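Local coordinates for protein fructosyl amine:oxygen oxidoreductase (Neosartorya fumigata, PDB 4WCT) that probably oxidises fructosyl amines, the Amadori products of glycation, with oxygen as electron acceptor and a bound FAD as cofactor, and so deglycates them, at residues I29-G34 with L236-G241; V52-P57 with V197-G202; H58-P63 with A184-F189. All coordinates share one frame; numbering follows the deposited sequence.

Contact 1 of 3, residues I29-G34 with L236-G241; sequences IVIGAG and LSAGAG. With FAD (flavin-adenine dinucleotide), chain C.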
loop_
_atom_site.group_PDB
_atom_site.type_symbol
_atom_site.label_atom_id
_atom_site.label_comp_id
_atom_site.label_asym_id
_atom_site.label_seq_id
_atom_site.Cartn_x
_atom_site.Cartn_y
_atom_site.Cartn_z
ATOM N N ILE A 29 16.495 -14.371 6.679
ATOM C CA ILE A 29 15.179 -14.279 7.336
ATOM C C ILE A 29 14.470 -13.032 6.825
ATOM O O ILE A 29 15.096 -11.988 6.653
ATOM C CB ILE A 29 15.291 -14.173 8.878
ATOM C CG1 ILE A 29 15.523 -15.552 9.494
ATOM C CG2 ILE A 29 14.041 -13.565 9.486
ATOM C CD1 ILE A 29 16.175 -15.457 10.850
ATOM N N VAL A 30 13.228 -13.220 6.392
ATOM C CA VAL A 30 12.363 -12.103 5.993
ATOM C C VAL A 30 11.288 -11.985 7.026
ATOM O O VAL A 30 10.594 -12.966 7.331
ATOM C CB VAL A 30 11.687 -12.381 4.639
ATOM C CG1 VAL A 30 10.647 -11.286 4.333
ATOM C CG2 VAL A 30 12.725 -12.574 3.522
ATOM N N ILE A 31 11.211 -10.816 7.658
ATOM C CA ILE A 31 10.200 -10.544 8.646
ATOM C C ILE A 31 9.038 -9.823 7.956
ATOM O O ILE A 31 9.143 -8.649 7.565
ATOM C CB ILE A 31 10.754 -9.668 9.794
ATOM C CG1 ILE A 31 12.025 -10.282 10.427
ATOM C CG2 ILE A 31 9.690 -9.370 10.820
ATOM C CD1 ILE A 31 12.778 -9.335 11.337
ATOM N N GLY A 32 7.922 -10.527 7.889
ATOM C CA GLY A 32 6.695 -10.054 7.252
ATOM C C GLY A 32 6.442 -10.709 5.891
ATOM O O GLY A 32 7.192 -10.497 4.919
ATOM N N ALA A 33 5.413 -11.513 5.851
ATOM C CA ALA A 33 4.954 -12.234 4.623
ATOM C C ALA A 33 3.762 -11.498 3.997
ATOM O O ALA A 33 2.696 -12.084 3.736
ATOM C CB ALA A 33 4.578 -13.657 4.970
ATOM N N GLY A 34 3.929 -10.189 3.823
ATOM C CA GLY A 34 2.905 -9.352 3.185
ATOM C C GLY A 34 3.237 -9.037 1.745
ATOM O O GLY A 34 3.889 -9.829 1.040
ATOM N N LEU A 236 13.752 -6.727 7.116
ATOM C CA LEU A 236 12.573 -6.272 7.826
ATOM C C LEU A 236 11.585 -5.659 6.840
ATOM O O LEU A 236 11.832 -4.560 6.313
ATOM C CB LEU A 236 12.962 -5.274 8.909
ATOM C CG LEU A 236 11.841 -4.635 9.729
ATOM C CD1 LEU A 236 10.878 -5.623 10.349
ATOM C CD2 LEU A 236 12.402 -3.727 10.823
ATOM N N SER A 237 10.515 -6.399 6.572
ATOM C CA SER A 237 9.453 -5.992 5.618
ATOM C C SER A 237 8.114 -6.266 6.216
ATOM O O SER A 237 7.262 -6.918 5.603
ATOM C CB SER A 237 9.621 -6.711 4.261
ATOM O OG SER A 237 9.649 -8.126 4.402
ATOM N N ALA A 238 7.872 -5.667 7.387
ATOM C CA ALA A 238 6.671 -5.953 8.134
ATOM C C ALA A 238 5.653 -4.814 8.065
ATOM O O ALA A 238 4.768 -4.761 8.883
ATOM C CB ALA A 238 6.999 -6.323 9.583
ATOM N N GLY A 239 5.701 -4.009 7.000
ATOM C CA GLY A 239 4.722 -2.942 6.805
ATOM C C GLY A 239 4.693 -2.042 8.008
ATOM O O GLY A 239 5.726 -1.759 8.605
ATOM N N ALA A 240 3.501 -1.621 8.418
ATOM C CA ALA A 240 3.385 -0.642 9.521
ATOM C C ALA A 240 3.894 -1.216 10.852
ATOM O O ALA A 240 4.433 -0.488 11.691
ATOM C CB ALA A 240 1.918 -0.207 9.675
ATOM N N GLY A 241 3.764 -2.528 11.035
ATOM C CA GLY A 241 4.259 -3.214 12.227
ATOM C C GLY A 241 5.770 -3.116 12.390
ATOM O O GLY A 241 6.306 -3.350 13.507
HETATM P PA FAD C . 1.804 -5.268 4.283
HETATM O O1A FAD C . 1.254 -5.698 2.954
HETATM O O2A FAD C . 0.918 -4.626 5.304
HETATM O O5B FAD C . 2.481 -6.542 4.906
HETATM C C5B FAD C . 3.102 -6.460 6.197
HETATM C C4B FAD C . 3.174 -7.872 6.769
HETATM O O4B FAD C . 4.001 -7.856 7.978
HETATM C C3B FAD C . 1.822 -8.461 7.159
HETATM O O3B FAD C . 1.575 -9.724 6.521
HETATM C C2B FAD C . 1.919 -8.614 8.680
HETATM O O2B FAD C . 1.139 -9.667 9.241
HETATM C C1B FAD C . 3.428 -8.763 8.887
HETATM N N9A FAD C . 3.835 -8.394 10.261
HETATM C C8A FAD C . 3.336 -7.415 11.035
HETATM N N7A FAD C . 3.921 -7.429 12.255
HETATM C C5A FAD C . 4.875 -8.395 12.200
HETATM C C6A FAD C . 5.806 -8.973 13.161
HETATM N N6A FAD C . 5.901 -8.479 14.408
HETATM N N1A FAD C . 6.536 -10.030 12.747
HETATM C C2A FAD C . 6.482 -10.534 11.507
HETATM N N3A FAD C . 5.616 -10.073 10.589
HETATM C C4A FAD C . 4.810 -9.029 10.901
HETATM N N1 FAD C . -1.026 0.982 -2.738
HETATM C C2 FAD C . -1.104 1.022 -4.115
HETATM O O2 FAD C . -0.076 0.784 -4.746
HETATM N N3 FAD C . -2.269 1.195 -4.745
HETATM C C4 FAD C . -3.406 1.484 -4.078
HETATM O O4 FAD C . -4.524 1.671 -4.632
HETATM C C4X FAD C . -3.392 1.486 -2.625
HETATM N N5 FAD C . -4.521 1.750 -1.915
HETATM C C5X FAD C . -4.516 1.498 -0.570
HETATM C C6 FAD C . -5.697 1.525 0.167
HETATM C C7 FAD C . -5.659 1.371 1.540
HETATM C C7M FAD C . -6.940 1.332 2.293
HETATM C C8 FAD C . -4.374 1.112 2.202
HETATM C C8M FAD C . -4.272 0.893 3.666
HETATM C C9 FAD C . -3.218 0.980 1.473
HETATM C C9A FAD C . -3.230 1.217 0.115
HETATM N N10 FAD C . -2.040 1.177 -0.618
HETATM C C10 FAD C . -2.119 1.214 -2.011
HETATM C "C1'" FAD C . -0.715 0.984 -0.046
HETATM C "C2'" FAD C . -0.263 -0.468 -0.070
HETATM O "O2'" FAD C . -1.339 -1.247 0.433
HETATM C "C3'" FAD C . 0.979 -0.606 0.821
HETATM O "O3'" FAD C . 1.923 0.429 0.510
HETATM C "C4'" FAD C . 1.633 -1.983 0.673
HETATM O "O4'" FAD C . 0.626 -2.994 0.686
HETATM C "C5'" FAD C . 2.566 -2.187 1.860
HETATM O "O5'" FAD C . 3.221 -3.446 1.712
HETATM P P FAD C . 4.089 -4.031 2.931
HETATM O O1P FAD C . 4.614 -5.383 2.506
HETATM O O2P FAD C . 5.032 -2.934 3.363
HETATM O O3P FAD C . 2.997 -4.234 4.089
HETATM O O HOH W 1 5.521 -7.667 3.665
#
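I31 and S237 carry the polar join here, because the carbonyl oxygen of I31 accepts twice from the one serine. S237 N lies 2.8 Å from I31 O and in the carbonyl plane, although its N-H is bent to 144°. The hydroxyl, S237 OG, sits 3.2 Å from I31 O but well above that plane and off any lone pair. A chi1 of 56° turns it there, which also presses it against V30 CG1 at 3.3 Å. A water 2.7 Å from S237 O can donate to it or to FAD O1P, with more acceptors in reach than protons to give, and it weakly accepts from G34 N. G32 CA adds a C-H contact at 3.6 Å to S237 O. Beside these bonds, I31 CG2 packs on L236 CD1 (4.0 Å) and reaches FAD C2A (3.5 Å). G32, with no side chain, lets its backbone close up to A238 and the adenine. I31 and L236 form a parallel bridge between strands 28-31 and 233-236, central in the six-stranded sheet; strand 52-56 flanks the first, strand 379-383 the second, and helix 35-46 follows G34.

Contact 2 of 3, residues V52-P57 with V197-G202; sequences VTVLDP and VRFVTG. With FAD (flavin-adenine dinucleotide), chain C.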
loop_
_atom_site.group_PDB
_atom_site.type_symbol
_atom_site.label_atom_id
_atom_site.label_comp_id
_atom_site.label_asym_id
_atom_site.label_seq_id
_atom_site.Cartn_x
_atom_site.Cartn_y
_atom_site.Cartn_z
ATOM N N VAL A 52 15.922 -19.577 2.753
ATOM C CA VAL A 52 15.138 -18.378 3.091
ATOM C C VAL A 52 13.982 -18.803 3.985
ATOM O O VAL A 52 13.235 -19.728 3.660
ATOM C CB VAL A 52 14.622 -17.710 1.806
ATOM C CG1 VAL A 52 13.802 -16.475 2.147
ATOM C CG2 VAL A 52 15.760 -17.365 0.868
ATOM N N THR A 53 13.779 -18.064 5.082
ATOM C CA THR A 53 12.702 -18.312 6.018
ATOM C C THR A 53 11.948 -16.995 6.222
ATOM O O THR A 53 12.580 -15.987 6.468
ATOM C CB THR A 53 13.248 -18.756 7.384
ATOM O OG1 THR A 53 13.989 -19.969 7.203
ATOM C CG2 THR A 53 12.098 -18.992 8.370
ATOM N N VAL A 54 10.624 -17.049 6.059
ATOM C CA VAL A 54 9.753 -15.902 6.206
ATOM C C VAL A 54 8.895 -16.061 7.445
ATOM O O VAL A 54 8.291 -17.108 7.639
ATOM C CB VAL A 54 8.835 -15.726 4.992
ATOM C CG1 VAL A 54 8.069 -14.399 5.100
ATOM C CG2 VAL A 54 9.628 -15.769 3.702
ATOM N N LEU A 55 8.918 -15.058 8.320
ATOM C CA LEU A 55 8.178 -15.107 9.577
ATOM C C LEU A 55 6.998 -14.125 9.543
ATOM O O LEU A 55 7.188 -12.976 9.174
ATOM C CB LEU A 55 9.070 -14.701 10.733
ATOM C CG LEU A 55 10.362 -15.508 10.940
ATOM C CD1 LEU A 55 11.267 -14.864 11.977
ATOM C CD2 LEU A 55 9.957 -16.914 11.346
ATOM N N ASP A 56 5.825 -14.566 9.960
ATOM C CA ASP A 56 4.661 -13.647 10.093
ATOM C C ASP A 56 3.777 -14.136 11.210
ATOM O O ASP A 56 3.538 -15.336 11.319
ATOM C CB ASP A 56 3.860 -13.635 8.761
ATOM C CG ASP A 56 3.004 -12.371 8.576
ATOM O OD1 ASP A 56 2.058 -12.169 9.351
ATOM O OD2 ASP A 56 3.229 -11.649 7.581
ATOM N N PRO A 57 3.124 -13.222 11.922
ATOM C CA PRO A 57 2.184 -13.670 12.940
ATOM C C PRO A 57 0.925 -14.314 12.389
ATOM O O PRO A 57 0.170 -14.945 13.146
ATOM C CB PRO A 57 1.819 -12.359 13.681
ATOM C CG PRO A 57 2.189 -11.270 12.723
ATOM C CD PRO A 57 3.420 -11.784 12.061
ATOM N N VAL A 197 11.055 -21.809 -0.472
ATOM C CA VAL A 197 11.110 -20.890 0.689
ATOM C C VAL A 197 10.299 -21.492 1.811
ATOM O O VAL A 197 9.236 -22.054 1.587
ATOM C CB VAL A 197 10.555 -19.496 0.290
ATOM C CG1 VAL A 197 10.465 -18.578 1.515
ATOM C CG2 VAL A 197 11.440 -18.940 -0.821
ATOM N N ARG A 198 10.785 -21.320 3.045
ATOM C CA ARG A 198 10.109 -21.801 4.220
ATOM C C ARG A 198 9.360 -20.652 4.915
ATOM O O ARG A 198 9.880 -19.562 5.025
ATOM C CB ARG A 198 11.123 -22.391 5.193
ATOM C CG ARG A 198 10.522 -22.723 6.546
ATOM C CD ARG A 198 11.245 -23.869 7.257
ATOM N NE ARG A 198 11.249 -23.704 8.716
ATOM C CZ ARG A 198 12.212 -23.074 9.391
ATOM N NH1 ARG A 198 13.237 -22.516 8.736
ATOM N NH2 ARG A 198 12.153 -22.998 10.717
ATOM N N PHE A 199 8.084 -20.871 5.142
ATOM C CA PHE A 199 7.199 -19.876 5.770
ATOM C C PHE A 199 6.794 -20.382 7.140
ATOM O O PHE A 199 6.305 -21.506 7.281
ATOM C CB PHE A 199 5.951 -19.643 4.893
ATOM C CG PHE A 199 6.214 -18.805 3.678
ATOM C CD1 PHE A 199 6.609 -19.395 2.486
ATOM C CD2 PHE A 199 5.956 -17.450 3.682
ATOM C CE1 PHE A 199 6.900 -18.625 1.383
ATOM C CE2 PHE A 199 6.154 -16.685 2.550
ATOM C CZ PHE A 199 6.598 -17.279 1.388
ATOM N N VAL A 200 7.092 -19.587 8.163
ATOM C CA VAL A 200 6.632 -19.844 9.530
ATOM C C VAL A 200 5.640 -18.754 9.944
ATOM O O VAL A 200 6.033 -17.592 10.171
ATOM C CB VAL A 200 7.826 -19.824 10.483
ATOM C CG1 VAL A 200 7.372 -20.029 11.932
ATOM C CG2 VAL A 200 8.849 -20.859 10.058
ATOM N N THR A 201 4.364 -19.084 9.828
ATOM C CA THR A 201 3.295 -18.090 9.830
ATOM C C THR A 201 2.185 -18.537 10.769
ATOM O O THR A 201 1.476 -19.486 10.491
ATOM C CB THR A 201 2.714 -17.859 8.404
ATOM O OG1 THR A 201 2.120 -19.072 7.908
ATOM C CG2 THR A 201 3.766 -17.380 7.455
ATOM N N GLY A 202 1.897 -17.716 11.761
ATOM C CA GLY A 202 1.058 -18.106 12.851
ATOM C C GLY A 202 1.630 -17.484 14.107
ATOM O O GLY A 202 2.773 -16.987 14.098
HETATM P PA FAD C . 1.804 -5.268 4.283
HETATM O O1A FAD C . 1.254 -5.698 2.954
HETATM O O2A FAD C . 0.918 -4.626 5.304
HETATM O O5B FAD C . 2.481 -6.542 4.906
HETATM C C5B FAD C . 3.102 -6.460 6.197
HETATM C C4B FAD C . 3.174 -7.872 6.769
HETATM O O4B FAD C . 4.001 -7.856 7.978
HETATM C C3B FAD C . 1.822 -8.461 7.159
HETATM O O3B FAD C . 1.575 -9.724 6.521
HETATM C C2B FAD C . 1.919 -8.614 8.680
HETATM O O2B FAD C . 1.139 -9.667 9.241
HETATM C C1B FAD C . 3.428 -8.763 8.887
HETATM N N9A FAD C . 3.835 -8.394 10.261
HETATM C C8A FAD C . 3.336 -7.415 11.035
HETATM N N7A FAD C . 3.921 -7.429 12.255
HETATM C C5A FAD C . 4.875 -8.395 12.200
HETATM C C6A FAD C . 5.806 -8.973 13.161
HETATM N N6A FAD C . 5.901 -8.479 14.408
HETATM N N1A FAD C . 6.536 -10.030 12.747
HETATM C C2A FAD C . 6.482 -10.534 11.507
HETATM N N3A FAD C . 5.616 -10.073 10.589
HETATM C C4A FAD C . 4.810 -9.029 10.901
HETATM N N1 FAD C . -1.026 0.982 -2.738
HETATM C C2 FAD C . -1.104 1.022 -4.115
HETATM O O2 FAD C . -0.076 0.784 -4.746
HETATM N N3 FAD C . -2.269 1.195 -4.745
HETATM C C4 FAD C . -3.406 1.484 -4.078
HETATM O O4 FAD C . -4.524 1.671 -4.632
HETATM C C4X FAD C . -3.392 1.486 -2.625
HETATM N N5 FAD C . -4.521 1.750 -1.915
HETATM C C5X FAD C . -4.516 1.498 -0.570
HETATM C C6 FAD C . -5.697 1.525 0.167
HETATM C C7 FAD C . -5.659 1.371 1.540
HETATM C C7M FAD C . -6.940 1.332 2.293
HETATM C C8 FAD C . -4.374 1.112 2.202
HETATM C C8M FAD C . -4.272 0.893 3.666
HETATM C C9 FAD C . -3.218 0.980 1.473
HETATM C C9A FAD C . -3.230 1.217 0.115
HETATM N N10 FAD C . -2.040 1.177 -0.618
HETATM C C10 FAD C . -2.119 1.214 -2.011
HETATM C "C1'" FAD C . -0.715 0.984 -0.046
HETATM C "C2'" FAD C . -0.263 -0.468 -0.070
HETATM O "O2'" FAD C . -1.339 -1.247 0.433
HETATM C "C3'" FAD C . 0.979 -0.606 0.821
HETATM O "O3'" FAD C . 1.923 0.429 0.510
HETATM C "C4'" FAD C . 1.633 -1.983 0.673
HETATM O "O4'" FAD C . 0.626 -2.994 0.686
HETATM C "C5'" FAD C . 2.566 -2.187 1.860
HETATM O "O5'" FAD C . 3.221 -3.446 1.712
HETATM P P FAD C . 4.089 -4.031 2.931
HETATM O O1P FAD C . 4.614 -5.383 2.506
HETATM O O2P FAD C . 5.032 -2.934 3.363
HETATM O O3P FAD C . 2.997 -4.234 4.089
#
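With chi1 at -172°, V54 holds CG1 anti to its backbone N and CG2 anti to its carbonyl carbon, while chi1 of -76° lays the F199 ring alongside on the same face of the sheet. V54 CB touches the ring at F199 CD2, 3.6 Å away, and V54 CG2 rests over one ring face, displaced toward the rim. V197 crosses the same methyl obliquely, V197 CG1 lying 3.7 Å from V54 CG2. On the opposite face, L55 and V200 run side by side, L55 CD2 lying 3.7 Å from V200 CB; next to them T53 CG2 lies over the R198 guanidinium.

The backbones pair as parallel strands through five bonds that alternate in direction. V200 N lies 2.8 Å from V54 O, and G202 N closes the ladder on D56 O at 2.9 Å.

D56 turns its carboxylate from the end of this ladder to the cofactor. FAD O2B donates to D56 OD1 (2.7 Å) and FAD O3B to D56 OD2 (2.8 Å), a two-oxygen grip on the ribose diol as in other Rossmann-type dinucleotide folds. A33 N and H58 N also donate to this carboxylate, probably steadying its negative charge. P57 packs against the adenine.

Strand 198-201 is the outermost of the sheet, with strand 52-56 inside it and strand 28-31 beyond. Helix 35-46 covers the V54, V197 and F199 side, and helix 181-194 also reaches V197 and F199 on that face, F189 standing edge-to-face with F199.

Contact 3 of 3, residues H58-P63 with A184-F189; sequences HPVPSP and AMISAF. With FAD (flavin-adenine dinucleotide), chain C.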
loop_
_atom_site.group_PDB
_atom_site.type_symbol
_atom_site.label_atom_id
_atom_site.label_comp_id
_atom_site.label_asym_id
_atom_site.label_seq_id
_atom_site.Cartn_x
_atom_site.Cartn_y
_atom_site.Cartn_z
ATOM N N HIS A 58 0.671 -14.133 11.097
ATOM C CA HIS A 58 -0.527 -14.658 10.489
ATOM C C HIS A 58 -0.179 -15.441 9.235
ATOM O O HIS A 58 0.678 -15.039 8.464
ATOM C CB HIS A 58 -1.462 -13.499 10.075
ATOM C CG HIS A 58 -1.805 -12.582 11.201
ATOM N ND1 HIS A 58 -2.758 -12.895 12.138
ATOM C CD2 HIS A 58 -1.422 -11.310 11.462
ATOM C CE1 HIS A 58 -2.861 -11.899 13.006
ATOM N NE2 HIS A 58 -2.023 -10.946 12.647
ATOM N N PRO A 59 -0.977 -16.452 8.937
ATOM C CA PRO A 59 -0.849 -17.109 7.644
ATOM C C PRO A 59 -1.267 -16.238 6.482
ATOM O O PRO A 59 -2.062 -15.312 6.670
ATOM C CB PRO A 59 -1.782 -18.325 7.748
ATOM C CG PRO A 59 -2.627 -18.105 8.934
ATOM C CD PRO A 59 -2.047 -17.014 9.772
ATOM N N VAL A 60 -0.611 -16.432 5.341
ATOM C CA VAL A 60 -0.911 -15.661 4.124
ATOM C C VAL A 60 -2.285 -16.074 3.618
ATOM O O VAL A 60 -2.577 -17.271 3.552
ATOM C CB VAL A 60 0.138 -15.942 3.040
ATOM C CG1 VAL A 60 -0.223 -15.291 1.702
ATOM C CG2 VAL A 60 1.547 -15.557 3.506
ATOM N N PRO A 61 -3.170 -15.111 3.294
ATOM C CA PRO A 61 -2.984 -13.664 3.349
ATOM C C PRO A 61 -3.267 -13.122 4.739
ATOM O O PRO A 61 -4.286 -13.437 5.350
ATOM C CB PRO A 61 -4.042 -13.146 2.354
ATOM C CG PRO A 61 -5.138 -14.158 2.415
ATOM C CD PRO A 61 -4.516 -15.477 2.797
ATOM N N SER A 62 -2.308 -12.407 5.291
ATOM C CA SER A 62 -2.488 -11.876 6.640
ATOM C C SER A 62 -3.683 -10.923 6.685
ATOM O O SER A 62 -3.766 -10.005 5.880
ATOM C CB SER A 62 -1.232 -11.131 7.036
ATOM O OG SER A 62 -1.432 -10.441 8.261
ATOM N N PRO A 63 -4.521 -11.025 7.715
ATOM C CA PRO A 63 -5.633 -10.072 7.881
ATOM C C PRO A 63 -5.181 -8.639 8.106
ATOM O O PRO A 63 -5.941 -7.702 7.820
ATOM C CB PRO A 63 -6.343 -10.577 9.137
ATOM C CG PRO A 63 -5.991 -12.033 9.206
ATOM C CD PRO A 63 -4.544 -12.058 8.755
ATOM N N ALA A 184 -2.878 -11.890 -5.971
ATOM C CA ALA A 184 -1.521 -11.795 -6.468
ATOM C C ALA A 184 -0.519 -12.092 -5.348
ATOM O O ALA A 184 0.479 -12.743 -5.551
ATOM C CB ALA A 184 -1.279 -10.437 -7.066
ATOM N N MET A 185 -0.828 -11.662 -4.137
ATOM C CA MET A 185 0.032 -11.950 -2.986
ATOM C C MET A 185 0.023 -13.454 -2.678
ATOM O O MET A 185 1.074 -14.056 -2.458
ATOM C CB MET A 185 -0.420 -11.127 -1.764
ATOM C CG MET A 185 0.401 -11.413 -0.539
ATOM S SD MET A 185 -0.020 -10.216 0.781
ATOM C CE MET A 185 -1.748 -10.478 0.932
ATOM N N ILE A 186 -1.149 -14.069 -2.738
ATOM C CA ILE A 186 -1.293 -15.517 -2.557
ATOM C C ILE A 186 -0.522 -16.271 -3.649
ATOM O O ILE A 186 0.154 -17.277 -3.381
ATOM C CB ILE A 186 -2.768 -15.932 -2.579
ATOM C CG1 ILE A 186 -3.485 -15.395 -1.308
ATOM C CG2 ILE A 186 -2.891 -17.446 -2.657
ATOM C CD1 ILE A 186 -4.993 -15.553 -1.288
ATOM N N SER A 187 -0.605 -15.773 -4.861
ATOM C CA SER A 187 0.134 -16.340 -5.991
ATOM C C SER A 187 1.633 -16.301 -5.739
ATOM O O SER A 187 2.333 -17.305 -5.947
ATOM C CB SER A 187 -0.253 -15.624 -7.298
ATOM O OG SER A 187 0.435 -16.146 -8.427
ATOM N N ALA A 188 2.140 -15.168 -5.252
ATOM C CA ALA A 188 3.566 -15.039 -4.971
ATOM C C ALA A 188 4.020 -15.978 -3.853
ATOM O O ALA A 188 5.058 -16.642 -3.955
ATOM C CB ALA A 188 3.894 -13.598 -4.683
ATOM N N PHE A 189 3.226 -16.060 -2.788
ATOM C CA PHE A 189 3.451 -16.966 -1.669
ATOM C C PHE A 189 3.497 -18.414 -2.158
ATOM O O PHE A 189 4.475 -19.117 -1.879
ATOM C CB PHE A 189 2.331 -16.778 -0.640
ATOM C CG PHE A 189 2.127 -17.943 0.281
ATOM C CD1 PHE A 189 2.988 -18.172 1.340
ATOM C CD2 PHE A 189 1.019 -18.737 0.161
ATOM C CE1 PHE A 189 2.758 -19.210 2.238
ATOM C CE2 PHE A 189 0.763 -19.762 1.078
ATOM C CZ PHE A 189 1.689 -20.059 2.045
HETATM P PA FAD C . 1.804 -5.268 4.283
HETATM O O1A FAD C . 1.254 -5.698 2.954
HETATM O O2A FAD C . 0.918 -4.626 5.304
HETATM O O5B FAD C . 2.481 -6.542 4.906
HETATM C C5B FAD C . 3.102 -6.460 6.197
HETATM C C4B FAD C . 3.174 -7.872 6.769
HETATM O O4B FAD C . 4.001 -7.856 7.978
HETATM C C3B FAD C . 1.822 -8.461 7.159
HETATM O O3B FAD C . 1.575 -9.724 6.521
HETATM C C2B FAD C . 1.919 -8.614 8.680
HETATM O O2B FAD C . 1.139 -9.667 9.241
HETATM C C1B FAD C . 3.428 -8.763 8.887
HETATM N N9A FAD C . 3.835 -8.394 10.261
HETATM C C8A FAD C . 3.336 -7.415 11.035
HETATM N N7A FAD C . 3.921 -7.429 12.255
HETATM C C5A FAD C . 4.875 -8.395 12.200
HETATM C C6A FAD C . 5.806 -8.973 13.161
HETATM N N6A FAD C . 5.901 -8.479 14.408
HETATM N N1A FAD C . 6.536 -10.030 12.747
HETATM C C2A FAD C . 6.482 -10.534 11.507
HETATM N N3A FAD C . 5.616 -10.073 10.589
HETATM C C4A FAD C . 4.810 -9.029 10.901
HETATM N N1 FAD C . -1.026 0.982 -2.738
HETATM C C2 FAD C . -1.104 1.022 -4.115
HETATM O O2 FAD C . -0.076 0.784 -4.746
HETATM N N3 FAD C . -2.269 1.195 -4.745
HETATM C C4 FAD C . -3.406 1.484 -4.078
HETATM O O4 FAD C . -4.524 1.671 -4.632
HETATM C C4X FAD C . -3.392 1.486 -2.625
HETATM N N5 FAD C . -4.521 1.750 -1.915
HETATM C C5X FAD C . -4.516 1.498 -0.570
HETATM C C6 FAD C . -5.697 1.525 0.167
HETATM C C7 FAD C . -5.659 1.371 1.540
HETATM C C7M FAD C . -6.940 1.332 2.293
HETATM C C8 FAD C . -4.374 1.112 2.202
HETATM C C8M FAD C . -4.272 0.893 3.666
HETATM C C9 FAD C . -3.218 0.980 1.473
HETATM C C9A FAD C . -3.230 1.217 0.115
HETATM N N10 FAD C . -2.040 1.177 -0.618
HETATM C C10 FAD C . -2.119 1.214 -2.011
HETATM C "C1'" FAD C . -0.715 0.984 -0.046
HETATM C "C2'" FAD C . -0.263 -0.468 -0.070
HETATM O "O2'" FAD C . -1.339 -1.247 0.433
HETATM C "C3'" FAD C . 0.979 -0.606 0.821
HETATM O "O3'" FAD C . 1.923 0.429 0.510
HETATM C "C4'" FAD C . 1.633 -1.983 0.673
HETATM O "O4'" FAD C . 0.626 -2.994 0.686
HETATM C "C5'" FAD C . 2.566 -2.187 1.860
HETATM O "O5'" FAD C . 3.221 -3.446 1.712
HETATM P P FAD C . 4.089 -4.031 2.931
HETATM O O1P FAD C . 4.614 -5.383 2.506
HETATM O O2P FAD C . 5.032 -2.934 3.363
HETATM O O3P FAD C . 2.997 -4.234 4.089
#
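The loop that leaves the second strand of the FAD-binding Rossmann-type fold meets helix 181-194 through V60 and P61, which pack on M185, I186 and F189. The join is apolar throughout. V60 makes a CH-pi contact over the centre of one face of the F189 ring, V60 CB standing 4.0 Å from the centroid and only 12° off the normal. Its two methyls straddle this point, V60 CG2 meeting F189 CD1 at 3.7 Å while V60 CG1 leans toward the root of the ring, 3.8 Å from F189 CB. The valine and the phenylalanine pass each other antiparallel.

P61 packs about a turn nearer the helix's N terminus, on M185 and I186. The peptide before it is cis, which folds the chain tightly and presents the proline and V60 to the same helix. M185 runs out extended through chi1 and chi2 and then bends at chi3 (57°), which brings its terminal methyl alongside the pyrrolidine: M185 CE to P61 CB is 3.8 Å. Across the other part of that ring, I186 CD1 stands 4.0 Å from P61 CG.

Just after this pair, the loop turns to the cofactor. S62 OG donates to FAD O2B at 2.9 Å and in turn accepts from I64 N, a second-shell bond that helps fix the hydroxyl. H58 brings the edge of its imidazole near the same ribose oxygen, with H58 CD2 3.8 Å from FAD O2B, and FAD O2B lies in the ring plane. V60 also touches A33, and M185 the glycine-rich turn. Rossmann-type flavoenzymes characteristically gather their adenosine ribose contacts at the C-terminal end of the second strand; here the loop following it lines the ribose on one side while resting on a helix with the other.

How the contacts relate
From the N terminus, strand 28-31 and its glycine turn come first, then strand 52-56, and at once the 58-63 loop. The chain then makes a long excursion before returning as helix 181-194, where contact 3 closes the smallest loop of the three. Strand 198-201 follows directly and closes contact 2 around it, and segment 236-241 finally closes contact 1 around both, so the three are concentric and none cross. Contacts 1 and 2 build neighbouring parts of one sheet, and contact 3 fastens a helix beside its ribose-binding end. Together they line part of the adenosine and diphosphate half of FAD, with all centres within about 12 Å of one another.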